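Prophenoloxidase b (Marsupenaeus japonicus, PDB 3WKY) probably hydroxylates monophenols and oxidises o-diphenols at a type 3 copper centre once activated, being the circulating hemolymph precursor of a crustacean phenoloxidase. Local coordinates at residues A[150-154]-A[165-169]; A[505-511]-A[588-592]. One frame throughout, in Å; residues are numbered along the deposited sequence. Where two conformers were deposited one is given.

Interaction 1 (A[150-154]-A[165-169]); sequences KAKKL and EVVVE
Leu154 lies across Val166 at about a right angle, its CB 3.6 Å from Val166 CG2, the one methyl of the valine that also meets CG and CD2 of the leucine. Helix 145-160 turns back here through a short loop, and strand 165-169 then runs nearly antiparallel to it, as the outermost strand within this chain of the large mixed sheet that is otherwise built from the C-terminal ig-like region of this hemocyanin-type protein. The helix segment and the strand segment meet at 156°, with their axes 8.9 Å apart at closest approach.

Val166 and Val168, two residues apart on the strand, both turn toward the helix, whereas Val167 between them points away. Val166 uses CG2, whereas Val168 uses both methyls. In Val168, CG1 is flanked by the backbone N and C (chi1 73°) and faces Ala151 CB at 4.0 Å, while CG2, on the far side from the backbone N, meets the aliphatic part of Lys150. The small Ala151 is consistent with the close approach, its CA 6.2 Å from Val168 CA. Val473 on strand 472-481 touches both Ala151 and Val166, and Phe463 adds to the apolar cover of Ala151. Backbone bonds from Val166 and Val168 to strand 472-481 hold the valines in the sheet, whereas segments 150-154 and 165-169 meet by packing, mostly of side-chain carbons. At the exposed margin the fully extended Lys150 chain crosses Val168, with Lys150 CD 3.7 Å from Val168 CG2.

Interaction 2 (A[505-511]-A[588-592]); sequences IFLAPKF and MNFHF
The imidazole of His591 carries Lys510 CB over one face, 4.2 Å from the ring centroid, and meets a water in its plane at the edge, 2.8 Å from His591 NE2. That water also donates to Lys510 O, tying the ring to the backbone of the residue that packs on it. On the Phe592 ring, Ile505 CG2 lies over one face in a CH-pi contact, nearest CE1 and CZ, while Leu507 CD1 comes in obliquely. The Phe590 ring slants against the backbone at Pro509. These groups belong to two antiparallel strands of the ig-like, hemocyanin-type C-terminal region and to the turn that follows strand 501-509. Ala508 and His591 form the hydrogen-bonded pair: His591 N to Ala508 O is 2.7 Å, and Ala508 N to His591 O is 3.2 Å. Beyond Pro509, Lys510 N reaches Asn589 O at 3.1 Å, extending the ladder past the strand end. Lys510 swings CG away from its own N (chi1 -176°), and this carries the extended chain across the imidazole to a salt bridge with Glu659. A leucine in place of His591 would probably leave the bridging water without its ring partner and Lys510 O less firmly held. Lys510 NZ stays 5.7 Å from His591 ND1, so the lysine meets the imidazole through its methylenes, while its charge is answered by Glu659.

Interactions 1 and 2 are parts of one beta-sheet that spans much of the chain: strand 165-169 is at one edge within this chain, while strands 501-509 and 588-598 are neighbours toward the other, with strands 472-481, 445-456 and 655-664 between. Their centres are 42 Å apart and their nearest atoms about 27 Å, so they do not touch. Interaction 1 packs a helix of the copper-containing domain against its edge strand; interaction 2 joins two strands within the ig-like region. Neither segment pair includes a residue of the dicopper-dioxygen site. Helix 218-239, which carries the site residue His226, packs on interaction 2 through Tyr224, Met235 and Leu238.

Interaction 1 (A[150-154]-A[165-169])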
loop_
_atom_site.group_PDB
_atom_site.type_symbol
_atom_site.label_atom_id
_atom_site.label_comp_id
_atom_site.label_asym_id
_atom_site.label_seq_id
_atom_site.Cartn_x
_atom_site.Cartn_y
_atom_site.Cartn_z
ATOM N N LYS A 150 -3.838 -15.211 43.183
ATOM C CA LYS A 150 -4.542 -14.707 44.359
ATOM C C LYS A 150 -4.952 -15.857 45.279
ATOM O O LYS A 150 -4.890 -15.731 46.501
ATOM C CB LYS A 150 -5.771 -13.894 43.954
ATOM C CG LYS A 150 -6.592 -13.385 45.127
ATOM C CD LYS A 150 -7.761 -12.526 44.667
ATOM C CE LYS A 150 -8.484 -11.896 45.857
ATOM N NZ LYS A 150 -9.542 -10.924 45.439
ATOM N N ALA A 151 -5.363 -16.978 44.690
ATOM C CA ALA A 151 -5.720 -18.166 45.462
ATOM C C ALA A 151 -4.538 -18.752 46.258
ATOM O O ALA A 151 -4.718 -19.192 47.396
ATOM C CB ALA A 151 -6.342 -19.231 44.558
ATOM N N LYS A 152 -3.347 -18.772 45.658
ATOM C CA LYS A 152 -2.146 -19.289 46.334
ATOM C C LYS A 152 -1.799 -18.423 47.538
ATOM O O LYS A 152 -1.362 -18.919 48.578
ATOM C CB LYS A 152 -0.965 -19.370 45.363
ATOM C CG LYS A 152 -1.226 -20.329 44.220
ATOM C CD LYS A 152 -0.028 -20.533 43.312
ATOM C CE LYS A 152 -0.230 -21.817 42.501
ATOM N NZ LYS A 152 0.836 -22.062 41.492
ATOM N N LYS A 153 -2.006 -17.123 47.367
ATOM C CA LYS A 153 -1.813 -16.152 48.433
ATOM C C LYS A 153 -2.791 -16.420 49.578
ATOM O O LYS A 153 -2.389 -16.558 50.735
ATOM C CB LYS A 153 -2.045 -14.756 47.866
ATOM C CG LYS A 153 -1.518 -13.612 48.696
ATOM C CD LYS A 153 -1.648 -12.325 47.890
ATOM C CE LYS A 153 -1.036 -11.130 48.599
ATOM N NZ LYS A 153 -0.923 -9.971 47.669
ATOM N N LEU A 154 -4.073 -16.489 49.236
ATOM C CA LEU A 154 -5.136 -16.735 50.204
ATOM C C LEU A 154 -4.971 -18.083 50.902
ATOM O O LEU A 154 -5.281 -18.217 52.084
ATOM C CB LEU A 154 -6.502 -16.656 49.514
ATOM C CG LEU A 154 -7.237 -15.313 49.533
ATOM C CD1 LEU A 154 -6.321 -14.166 49.164
ATOM C CD2 LEU A 154 -8.438 -15.349 48.599
ATOM N N GLU A 165 -10.594 -23.807 54.502
ATOM C CA GLU A 165 -11.257 -23.503 53.238
ATOM C C GLU A 165 -11.079 -22.047 52.845
ATOM O O GLU A 165 -11.110 -21.151 53.691
ATOM C CB GLU A 165 -12.752 -23.827 53.310
ATOM C CG GLU A 165 -13.074 -25.294 53.503
ATOM C CD GLU A 165 -14.564 -25.571 53.446
ATOM O OE1 GLU A 165 -15.149 -25.469 52.346
ATOM O OE2 GLU A 165 -15.149 -25.881 54.504
ATOM N N VAL A 166 -10.885 -21.816 51.553
ATOM C CA VAL A 166 -10.891 -20.463 51.022
ATOM C C VAL A 166 -11.693 -20.458 49.721
ATOM O O VAL A 166 -11.771 -21.471 49.025
ATOM C CB VAL A 166 -9.457 -19.927 50.803
ATOM C CG1 VAL A 166 -8.737 -20.738 49.748
ATOM C CG2 VAL A 166 -9.484 -18.467 50.414
ATOM N N VAL A 167 -12.325 -19.331 49.417
ATOM C CA VAL A 167 -13.044 -19.178 48.161
ATOM C C VAL A 167 -12.491 -17.952 47.458
ATOM O O VAL A 167 -12.320 -16.902 48.080
ATOM C CB VAL A 167 -14.556 -19.012 48.387
ATOM C CG1 VAL A 167 -15.279 -18.839 47.056
ATOM C CG2 VAL A 167 -15.120 -20.209 49.136
ATOM N N VAL A 168 -12.173 -18.089 46.176
ATOM C CA VAL A 168 -11.788 -16.931 45.382
ATOM C C VAL A 168 -12.738 -16.809 44.190
ATOM O O VAL A 168 -13.259 -17.818 43.708
ATOM C CB VAL A 168 -10.305 -16.999 44.934
ATOM C CG1 VAL A 168 -10.105 -18.030 43.835
ATOM C CG2 VAL A 168 -9.826 -15.639 44.486
ATOM N N GLU A 169 -12.988 -15.582 43.735
ATOM C CA GLU A 169 -13.881 -15.370 42.599
ATOM C C GLU A 169 -13.418 -14.260 41.658
ATOM O O GLU A 169 -12.561 -13.452 42.014
ATOM C CB GLU A 169 -15.311 -15.114 43.074
ATOM C CG GLU A 169 -15.588 -13.716 43.578
ATOM C CD GLU A 169 -17.070 -13.491 43.831
ATOM O OE1 GLU A 169 -17.443 -13.238 44.998
ATOM O OE2 GLU A 169 -17.861 -13.573 42.864
#

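Interaction 2 (A[505-511]-A[588-592])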
loop_
_atom_site.group_PDB
_atom_site.type_symbol
_atom_site.label_atom_id
_atom_site.label_comp_id
_atom_site.label_asym_id
_atom_site.label_seq_id
_atom_site.Cartn_x
_atom_site.Cartn_y
_atom_site.Cartn_z
ATOM N N ILE A 505 -36.194 -31.109 15.778
ATOM C CA ILE A 505 -36.560 -29.766 16.204
ATOM C C ILE A 505 -35.330 -28.862 16.155
ATOM O O ILE A 505 -34.300 -29.211 16.722
ATOM C CB ILE A 505 -37.121 -29.800 17.623
ATOM C CG1 ILE A 505 -38.344 -30.739 17.635
ATOM C CG2 ILE A 505 -37.484 -28.406 18.085
ATOM C CD1 ILE A 505 -39.231 -30.625 18.846
ATOM N N PHE A 506 -35.438 -27.724 15.464
ATOM C CA PHE A 506 -34.280 -26.825 15.272
ATOM C C PHE A 506 -34.667 -25.381 15.573
ATOM O O PHE A 506 -35.835 -25.006 15.450
ATOM C CB PHE A 506 -33.735 -26.934 13.835
ATOM C CG PHE A 506 -33.064 -28.246 13.538
ATOM C CD1 PHE A 506 -33.800 -29.344 13.119
ATOM C CD2 PHE A 506 -31.688 -28.387 13.687
ATOM C CE1 PHE A 506 -33.175 -30.563 12.853
ATOM C CE2 PHE A 506 -31.062 -29.597 13.421
ATOM C CZ PHE A 506 -31.804 -30.683 12.997
ATOM N N LEU A 507 -33.676 -24.568 15.952
ATOM C CA LEU A 507 -33.905 -23.192 16.375
ATOM C C LEU A 507 -33.054 -22.271 15.500
ATOM O O LEU A 507 -31.939 -22.645 15.124
ATOM C CB LEU A 507 -33.459 -23.011 17.835
ATOM C CG LEU A 507 -33.794 -21.703 18.568
ATOM C CD1 LEU A 507 -35.257 -21.698 19.024
ATOM C CD2 LEU A 507 -32.869 -21.490 19.763
ATOM N N ALA A 508 -33.581 -21.090 15.170
ATOM C CA ALA A 508 -32.797 -20.042 14.495
ATOM C C ALA A 508 -33.434 -18.688 14.765
ATOM O O ALA A 508 -34.642 -18.601 14.955
ATOM C CB ALA A 508 -32.727 -20.301 12.991
ATOM N N PRO A 509 -32.630 -17.617 14.783
ATOM C CA PRO A 509 -33.269 -16.302 14.935
ATOM C C PRO A 509 -34.153 -15.990 13.730
ATOM O O PRO A 509 -33.884 -16.462 12.615
ATOM C CB PRO A 509 -32.077 -15.325 14.959
ATOM C CG PRO A 509 -30.886 -16.174 15.297
ATOM C CD PRO A 509 -31.159 -17.522 14.690
ATOM N N LYS A 510 -35.201 -15.207 13.944
ATOM C CA LYS A 510 -36.079 -14.830 12.849
ATOM C C LYS A 510 -35.496 -13.675 12.025
ATOM O O LYS A 510 -35.636 -13.642 10.793
ATOM C CB LYS A 510 -37.472 -14.469 13.391
ATOM C CG LYS A 510 -38.492 -14.154 12.308
ATOM C CD LYS A 510 -39.915 -14.143 12.873
ATOM C CE LYS A 510 -40.950 -13.892 11.774
ATOM N NZ LYS A 510 -42.338 -13.895 12.321
ATOM N N PHE A 511 -34.827 -12.747 12.705
ATOM C CA PHE A 511 -34.320 -11.535 12.061
ATOM C C PHE A 511 -32.799 -11.461 12.092
ATOM O O PHE A 511 -32.174 -11.918 13.054
ATOM C CB PHE A 511 -34.896 -10.298 12.754
ATOM C CG PHE A 511 -36.401 -10.290 12.796
ATOM C CD1 PHE A 511 -37.134 -9.823 11.714
ATOM C CD2 PHE A 511 -37.075 -10.776 13.906
ATOM C CE1 PHE A 511 -38.529 -9.827 11.750
ATOM C CE2 PHE A 511 -38.461 -10.787 13.942
ATOM C CZ PHE A 511 -39.185 -10.313 12.866
ATOM N N MET A 588 -36.230 -11.618 22.277
ATOM C CA MET A 588 -35.744 -11.848 20.922
ATOM C C MET A 588 -36.481 -13.028 20.301
ATOM O O MET A 588 -36.654 -14.073 20.937
ATOM C CB MET A 588 -34.230 -12.094 20.973
ATOM C CG MET A 588 -33.583 -12.500 19.672
ATOM S SD MET A 588 -31.808 -12.664 20.025
ATOM C CE MET A 588 -31.223 -13.276 18.446
ATOM N N ASN A 589 -36.912 -12.873 19.052
ATOM C CA ASN A 589 -37.766 -13.873 18.418
ATOM C C ASN A 589 -37.001 -14.940 17.635
ATOM O O ASN A 589 -36.128 -14.620 16.832
ATOM C CB ASN A 589 -38.786 -13.187 17.507
ATOM C CG ASN A 589 -39.578 -12.121 18.235
ATOM O OD1 ASN A 589 -39.609 -10.961 17.822
ATOM N ND2 ASN A 589 -40.215 -12.504 19.330
ATOM N N PHE A 590 -37.349 -16.207 17.869
ATOM C CA PHE A 590 -36.708 -17.343 17.209
ATOM C C PHE A 590 -37.715 -18.252 16.525
ATOM O O PHE A 590 -38.818 -18.481 17.043
ATOM C CB PHE A 590 -35.928 -18.195 18.216
ATOM C CG PHE A 590 -34.695 -17.534 18.763
ATOM C CD1 PHE A 590 -34.790 -16.572 19.758
ATOM C CD2 PHE A 590 -33.432 -17.918 18.318
ATOM C CE1 PHE A 590 -33.654 -15.969 20.279
ATOM C CE2 PHE A 590 -32.280 -17.319 18.833
ATOM C CZ PHE A 590 -32.397 -16.340 19.820
ATOM N N HIS A 591 -37.325 -18.787 15.368
ATOM C CA HIS A 591 -38.067 -19.876 14.752
ATOM C C HIS A 591 -37.823 -21.151 15.549
ATOM O O HIS A 591 -36.702 -21.409 15.984
ATOM C CB HIS A 591 -37.585 -20.132 13.326
ATOM C CG HIS A 591 -37.880 -19.028 12.358
ATOM N ND1 HIS A 591 -39.161 -18.592 12.088
ATOM C CD2 HIS A 591 -37.060 -18.308 11.555
ATOM C CE1 HIS A 591 -39.113 -17.632 11.181
ATOM N NE2 HIS A 591 -37.850 -17.443 10.838
ATOM N N PHE A 592 -38.867 -21.968 15.691
ATOM C CA PHE A 592 -38.790 -23.255 16.382
ATOM C C PHE A 592 -39.398 -24.243 15.385
ATOM O O PHE A 592 -40.618 -24.427 15.322
ATOM C CB PHE A 592 -39.604 -23.152 17.679
ATOM C CG PHE A 592 -39.432 -24.300 18.652
ATOM C CD1 PHE A 592 -40.276 -25.413 18.591
ATOM C CD2 PHE A 592 -38.520 -24.215 19.700
ATOM C CE1 PHE A 592 -40.156 -26.456 19.517
ATOM C CE2 PHE A 592 -38.397 -25.248 20.629
ATOM C CZ PHE A 592 -39.223 -26.370 20.536
HETATM O O HOH W 1 -36.840 -15.471 9.169
HETATM O O HOH W 2 -34.749 -12.557 15.664
#